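Local structure of HTH-type transcriptional repressor NemR (4YZE) at residues G82-R85 and D86-L89; Y91-Q94 and T95-F99; A68-Q71 and R72-L76. The protein represses transcription of the nemRA-gloA operon by binding the NemR box on DNA, and responds to electrophiles and reactive chlorine species. The protein carries 5 engineered substitutions. One frame throughout, in Å; residues are numbered along the deposited sequence.

All three contacts join residues one helical turn or so apart. Contacts 1 and 2 share helix 84-97, contact 1 at its N-terminal end and contact 2 at its C-terminal end, while contact 3 lies on the preceding helix 54-79. Contacts 1 and 3 are surface arrangements, yet Arg-87 still packs on the backbone of Leu-76; contact 2 is partly buried, and its Tyr-91 meets Tyr-69 and Leu-73 of contact 3. Their chemistry follows their place: side chains of contact 1 serve the peptide groups of a helix start, whereas in contacts 2 and 3 a threonine hydroxyl gives one helical carbonyl a second donor.

Contact 1: residues G82-R85 and D86-L89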
# COMPACT_ATOMS: atom_id res chain seq x y z
N GLY A 82 24.13 -13.80 -10.52
CA GLY A 82 24.75 -13.61 -9.22
C GLY A 82 24.20 -14.52 -8.13
O GLY A 82 23.55 -15.52 -8.43
N ASN A 83 24.46 -14.17 -6.87
CA ASN A 83 23.98 -14.99 -5.76
C ASN A 83 22.59 -14.59 -5.27
O ASN A 83 21.98 -13.65 -5.80
CB ASN A 83 25.01 -15.02 -4.60
CG ASN A 83 25.28 -13.63 -3.98
OD1 ASN A 83 24.45 -12.72 -4.03
ND2 ASN A 83 26.46 -13.49 -3.37
N TYR A 84 22.09 -15.30 -4.27
CA TYR A 84 20.73 -15.02 -3.79
C TYR A 84 20.57 -13.62 -3.24
O TYR A 84 19.48 -13.07 -3.28
CB TYR A 84 20.28 -16.06 -2.78
CG TYR A 84 20.14 -17.42 -3.39
CD1 TYR A 84 19.10 -17.70 -4.26
CD2 TYR A 84 21.07 -18.42 -3.13
CE1 TYR A 84 18.97 -18.93 -4.85
CE2 TYR A 84 20.95 -19.66 -3.71
CZ TYR A 84 19.90 -19.91 -4.57
OH TYR A 84 19.79 -21.16 -5.15
N ARG A 85 21.64 -13.03 -2.71
CA ARG A 85 21.52 -11.67 -2.22
C ARG A 85 21.35 -10.73 -3.42
O ARG A 85 20.46 -9.87 -3.40
CB ARG A 85 22.70 -11.27 -1.35
CG ARG A 85 22.59 -9.85 -0.80
CD ARG A 85 23.66 -9.52 0.21
NE ARG A 85 23.58 -8.13 0.65
CZ ARG A 85 24.05 -7.10 -0.04
NH1 ARG A 85 24.64 -7.28 -1.22
NH2 ARG A 85 23.95 -5.87 0.45
N ASP A 86 22.18 -10.92 -4.45
CA ASP A 86 22.08 -10.11 -5.67
C ASP A 86 20.69 -10.19 -6.28
O ASP A 86 20.14 -9.20 -6.78
CB ASP A 86 23.10 -10.58 -6.71
CG ASP A 86 24.53 -10.46 -6.23
OD1 ASP A 86 24.83 -9.57 -5.40
OD2 ASP A 86 25.37 -11.26 -6.72
N ARG A 87 20.12 -11.39 -6.27
CA ARG A 87 18.82 -11.60 -6.89
C ARG A 87 17.71 -10.91 -6.11
O ARG A 87 16.82 -10.29 -6.69
CB ARG A 87 18.54 -13.09 -7.06
CG ARG A 87 19.50 -13.75 -8.04
CD ARG A 87 19.38 -15.26 -7.98
NE ARG A 87 20.61 -15.92 -8.41
CZ ARG A 87 20.72 -17.22 -8.64
NH1 ARG A 87 19.67 -18.02 -8.48
NH2 ARG A 87 21.88 -17.73 -9.03
N ILE A 88 17.77 -10.99 -4.79
CA ILE A 88 16.82 -10.27 -3.97
C ILE A 88 16.90 -8.75 -4.19
O ILE A 88 15.86 -8.10 -4.35
CB ILE A 88 16.97 -10.63 -2.50
CG1 ILE A 88 16.44 -12.05 -2.29
CG2 ILE A 88 16.20 -9.66 -1.61
CD1 ILE A 88 16.79 -12.64 -0.95
N LEU A 89 18.12 -8.20 -4.25
CA LEU A 89 18.26 -6.78 -4.50
C LEU A 89 17.68 -6.42 -5.86
O LEU A 89 17.13 -5.33 -6.05
CB LEU A 89 19.73 -6.34 -4.40
CG LEU A 89 20.37 -6.57 -3.04
CD1 LEU A 89 21.78 -6.02 -3.01
CD2 LEU A 89 19.55 -5.96 -1.92
O HOH W 1 25.66 -9.62 -2.87
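Arg-87 reaches back along the first turn of its helix to Gly-82 and Tyr-84. Its CB and CG run beside the carbonyl oxygen of Asn-83, CG lying 3.3 Å from Asn-83 O, the same atom that accepts the backbone N-H of Arg-87. CD still passes Asn-83 O, and the chain is extended from CG to NE (chi2 169°), which carries the head group past the start of the helix. There NE and NH2 grip Gly-82 O side-on, at 3.0 and 2.8 Å, and that oxygen lies in the guanidinium plane. NH1, which also bonds to Leu-77 O, sits 3.8 Å from Tyr-84 CE1; Arg-87 CZ is 4.9 Å from the centroid of the Tyr-84 ring, an off-centre cation-pi contact with the planes inclined at 50°. An arginine suits this place because one flat cation can serve two carbonyls and an aromatic ring together.

Gly-82 has a positive phi, and a side chain on it would run into the Asp-86 carboxylate. Further along, the Arg-85 guanidinium bonds to Ile-196 O and Lys-193 O, covers Leu-89 CD1 with one face and shares a water with Asp-86 OD1. Asn-83 and Asp-86 complete the helix start reciprocally: Asn-83 OD1 accepts from Asp-86 N at 2.9 Å in a nearly straight bond (167°), while Asn-83 N donates to Asp-86 OD2 at 3.1 Å, approaching from above the carboxylate plane. This exchange, with Asn-83 as N-cap, is the capping box that opens helix 84-97 of the TetR-type C-terminal domain.

Contact 2: residues Y91-Q94 and T95-F99; sequences YYQQ and TLNQF
Thr-95 holds the carbonyl of Tyr-91 with two donors. Its hydroxyl OG1 donates a hydrogen bond to Tyr-91 O at 2.8 Å, and its backbone N donates to Tyr-91 O at 3.3 Å, the two arriving from opposite faces of the carbonyl plane. OG1 stands beside the backbone N and anti to the carbonyl carbon (chi1 -60°), the setting that turns a threonine hydroxyl back over the preceding turn. One turn on, Gln-98 N bonds to Gln-94 O at 2.8 Å, and the two glutamine side chains run side by side, Gln-98 NE2 3.5 Å from Gln-94 CG. Gln-98 is the first residue to leave helical backbone angles, and a long polar chain suits its solvent-exposed place where the helix ends; Gln-94 also leans on Leu-76 of helix 54-79. Leu-96, on another flank, lays its CB 3.2 Å from Gln-93 O, and its side chain touches Glu-186 of helix 183-195.

Tyr-91, Tyr-92 and Thr-95 face helix 158-179 within the all-helical C-terminal domain of a TetR-family repressor. The side chain of Thr-95 lies about 8 Å from that of Cys-108, the residue central to the response to reactive chlorine species. The second shell is Trp-169, which hydrogen-bonds through NE1 to Thr-95 OG1 and stacks with the Tyr-91 ring. A valine in place of Thr-95 would probably leave Trp-169 NE1 without its acceptor and Tyr-91 O with one donor fewer. Tyr-91 also lends CD2 to one face of the Tyr-92 ring, 3.7 Å above its plane and toward the rim, while Tyr-92 OH is fixed by Leu-165 O.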
# COMPACT_ATOMS: atom_id res chain seq x y z
N TYR A 91 15.11 -7.62 -7.31
CA TYR A 91 13.67 -7.51 -7.14
C TYR A 91 13.32 -6.07 -6.85
O TYR A 91 12.42 -5.51 -7.48
CB TYR A 91 13.22 -8.43 -6.00
CG TYR A 91 11.79 -8.28 -5.49
CD1 TYR A 91 10.70 -8.63 -6.29
CD2 TYR A 91 11.54 -7.88 -4.18
CE1 TYR A 91 9.39 -8.53 -5.80
CE2 TYR A 91 10.25 -7.77 -3.69
CZ TYR A 91 9.18 -8.10 -4.50
OH TYR A 91 7.89 -8.00 -3.97
N TYR A 92 14.04 -5.44 -5.93
CA TYR A 92 13.77 -4.03 -5.70
C TYR A 92 14.28 -3.13 -6.82
O TYR A 92 13.67 -2.09 -7.11
CB TYR A 92 14.32 -3.57 -4.36
CG TYR A 92 13.57 -4.13 -3.18
CD1 TYR A 92 12.46 -3.47 -2.65
CD2 TYR A 92 13.97 -5.32 -2.59
CE1 TYR A 92 11.77 -4.00 -1.55
CE2 TYR A 92 13.29 -5.85 -1.51
CZ TYR A 92 12.20 -5.18 -0.99
OH TYR A 92 11.54 -5.71 0.09
N GLN A 93 15.40 -3.50 -7.45
CA GLN A 93 15.96 -2.66 -8.51
C GLN A 93 15.05 -2.67 -9.74
O GLN A 93 14.85 -1.64 -10.38
CB GLN A 93 17.39 -3.09 -8.86
CG GLN A 93 18.06 -2.27 -9.96
CD GLN A 93 18.29 -0.82 -9.58
OE1 GLN A 93 17.81 0.10 -10.25
NE2 GLN A 93 19.04 -0.60 -8.51
N GLN A 94 14.50 -3.83 -10.06
CA GLN A 94 13.52 -3.95 -11.15
C GLN A 94 12.26 -3.12 -10.88
O GLN A 94 11.72 -2.49 -11.78
CB GLN A 94 13.12 -5.41 -11.34
CG GLN A 94 13.27 -5.94 -12.76
CD GLN A 94 14.36 -7.00 -12.87
OE1 GLN A 94 15.47 -6.82 -12.38
NE2 GLN A 94 14.03 -8.12 -13.51
N THR A 95 11.80 -3.14 -9.63
CA THR A 95 10.66 -2.35 -9.23
C THR A 95 10.96 -0.88 -9.50
O THR A 95 10.12 -0.16 -10.05
CB THR A 95 10.36 -2.53 -7.74
OG1 THR A 95 10.08 -3.91 -7.47
CG2 THR A 95 9.16 -1.68 -7.33
N LEU A 96 12.17 -0.45 -9.13
CA LEU A 96 12.63 0.91 -9.44
C LEU A 96 12.57 1.22 -10.93
O LEU A 96 12.16 2.32 -11.33
CB LEU A 96 14.04 1.14 -8.93
CG LEU A 96 14.27 2.16 -7.83
CD1 LEU A 96 15.74 2.19 -7.41
CD2 LEU A 96 13.83 3.54 -8.27
N ASN A 97 12.99 0.27 -11.76
CA ASN A 97 13.04 0.52 -13.20
C ASN A 97 11.65 0.56 -13.81
O ASN A 97 11.33 1.43 -14.62
CB ASN A 97 13.87 -0.56 -13.90
CG ASN A 97 15.30 -0.61 -13.40
OD1 ASN A 97 15.81 0.34 -12.81
ND2 ASN A 97 15.96 -1.74 -13.64
N GLN A 98 10.82 -0.40 -13.41
CA GLN A 98 9.47 -0.57 -13.94
C GLN A 98 8.46 0.33 -13.23
O GLN A 98 7.26 0.07 -13.28
CB GLN A 98 9.05 -2.04 -13.81
CG GLN A 98 9.89 -2.98 -14.67
CD GLN A 98 9.62 -4.45 -14.39
OE1 GLN A 98 8.63 -4.80 -13.74
NE2 GLN A 98 10.51 -5.31 -14.86
N PHE A 99 8.95 1.38 -12.58
CA PHE A 99 8.08 2.30 -11.86
C PHE A 99 7.28 3.14 -12.85
O PHE A 99 6.05 3.22 -12.78
CB PHE A 99 8.90 3.19 -10.93
CG PHE A 99 8.11 4.31 -10.32
CD1 PHE A 99 6.94 4.05 -9.62
CD2 PHE A 99 8.54 5.62 -10.44
CE1 PHE A 99 6.20 5.09 -9.06
CE2 PHE A 99 7.81 6.67 -9.89
CZ PHE A 99 6.64 6.40 -9.20

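Contact 3: residues A68-Q71 and R72-L76; sequences AYHQ and RLTEL
Ala-68 and Arg-72 begin a run of regular helical bonds, Arg-72 N meeting Ala-68 O at 3.0 Å and almost straight (177°), followed by Leu-73 N to Tyr-69 O and Glu-75 N to Gln-71 O. His-70 O is shared: Thr-74 N reaches it at 2.9 Å and Thr-74 OG1 at 2.7 Å, from opposite faces of the carbonyl plane, so a threonine here satisfies its own hydroxyl within the helix.

The residues belong to helix 54-79, the long helix that in TetR-family repressors leads from the DNA-binding domain into the C-terminal domain.

Arg-72 bends at chi3 (-62°), which folds its guanidinium back against the helix: one face covers Ala-68 O and Tyr-69 CA, and NH2 comes to the edge of the Tyr-69 ring, 3.6 Å from CD1, the ring and guanidinium planes 76° apart. An arginine at this exposed position can thus lay its flat charged head along the preceding turn. On the inner side Tyr-69 CE2 lies 4.5 Å from Leu-73 CG, a loose apolar contact, and Leu-73, buried, packs on Leu-138 and Tyr-91. The Tyr-69 side chain lies about 6 Å from that of Cys-108.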
# COMPACT_ATOMS: atom_id res chain seq x y z
N ALA A 68 1.76 -15.22 -14.49
CA ALA A 68 2.86 -14.68 -15.27
C ALA A 68 3.89 -14.00 -14.38
O ALA A 68 5.08 -14.18 -14.59
CB ALA A 68 2.33 -13.72 -16.32
N TYR A 69 3.43 -13.22 -13.40
CA TYR A 69 4.32 -12.51 -12.47
C TYR A 69 5.09 -13.49 -11.60
O TYR A 69 6.26 -13.26 -11.28
CB TYR A 69 3.52 -11.56 -11.58
CG TYR A 69 4.38 -10.67 -10.69
CD1 TYR A 69 4.96 -9.50 -11.19
CD2 TYR A 69 4.62 -10.99 -9.37
CE1 TYR A 69 5.75 -8.69 -10.39
CE2 TYR A 69 5.42 -10.18 -8.56
CZ TYR A 69 5.97 -9.04 -9.07
OH TYR A 69 6.74 -8.25 -8.26
N HIS A 70 4.43 -14.56 -11.20
CA HIS A 70 5.06 -15.58 -10.37
C HIS A 70 6.22 -16.22 -11.14
O HIS A 70 7.27 -16.51 -10.56
CB HIS A 70 4.03 -16.63 -9.94
CG HIS A 70 4.57 -17.67 -9.00
ND1 HIS A 70 4.56 -17.50 -7.63
CD2 HIS A 70 5.10 -18.89 -9.22
CE1 HIS A 70 5.07 -18.57 -7.05
NE2 HIS A 70 5.41 -19.43 -8.00
N GLN A 71 6.02 -16.41 -12.44
CA GLN A 71 7.03 -17.05 -13.29
C GLN A 71 8.22 -16.11 -13.48
O GLN A 71 9.36 -16.51 -13.27
CB GLN A 71 6.42 -17.45 -14.64
CG GLN A 71 7.22 -18.48 -15.44
CD GLN A 71 7.37 -19.82 -14.71
OE1 GLN A 71 8.39 -20.08 -14.08
NE2 GLN A 71 6.34 -20.66 -14.80
N ARG A 72 7.95 -14.86 -13.87
CA ARG A 72 9.02 -13.86 -13.97
C ARG A 72 9.86 -13.82 -12.69
O ARG A 72 11.09 -13.90 -12.74
CB ARG A 72 8.45 -12.47 -14.24
CG ARG A 72 8.14 -12.18 -15.69
CD ARG A 72 7.94 -10.68 -15.91
NE ARG A 72 6.81 -10.15 -15.15
CZ ARG A 72 5.54 -10.29 -15.52
NH1 ARG A 72 5.23 -10.96 -16.63
NH2 ARG A 72 4.56 -9.77 -14.78
N LEU A 73 9.18 -13.70 -11.55
CA LEU A 73 9.84 -13.64 -10.25
C LEU A 73 10.65 -14.92 -9.97
O LEU A 73 11.74 -14.85 -9.41
CB LEU A 73 8.81 -13.43 -9.15
CG LEU A 73 9.17 -12.58 -7.92
CD1 LEU A 73 8.59 -13.17 -6.65
CD2 LEU A 73 10.66 -12.31 -7.78
N THR A 74 10.11 -16.08 -10.36
CA THR A 74 10.81 -17.34 -10.18
C THR A 74 12.13 -17.35 -10.95
O THR A 74 13.17 -17.72 -10.42
CB THR A 74 9.98 -18.55 -10.64
OG1 THR A 74 8.75 -18.61 -9.91
CG2 THR A 74 10.76 -19.85 -10.40
N GLU A 75 12.08 -16.93 -12.21
CA GLU A 75 13.27 -16.87 -13.04
C GLU A 75 14.29 -15.91 -12.45
O GLU A 75 15.49 -16.17 -12.49
CB GLU A 75 12.90 -16.45 -14.47
CG GLU A 75 11.86 -17.37 -15.11
CD GLU A 75 11.49 -16.97 -16.53
OE1 GLU A 75 10.63 -16.07 -16.69
OE2 GLU A 75 12.06 -17.56 -17.47
N LEU A 76 13.81 -14.80 -11.89
CA LEU A 76 14.69 -13.80 -11.29
C LEU A 76 15.41 -14.39 -10.08
O LEU A 76 16.63 -14.23 -9.94
CB LEU A 76 13.89 -12.57 -10.87
CG LEU A 76 14.51 -11.17 -10.85
CD1 LEU A 76 13.87 -10.34 -9.76
CD2 LEU A 76 16.03 -11.19 -10.67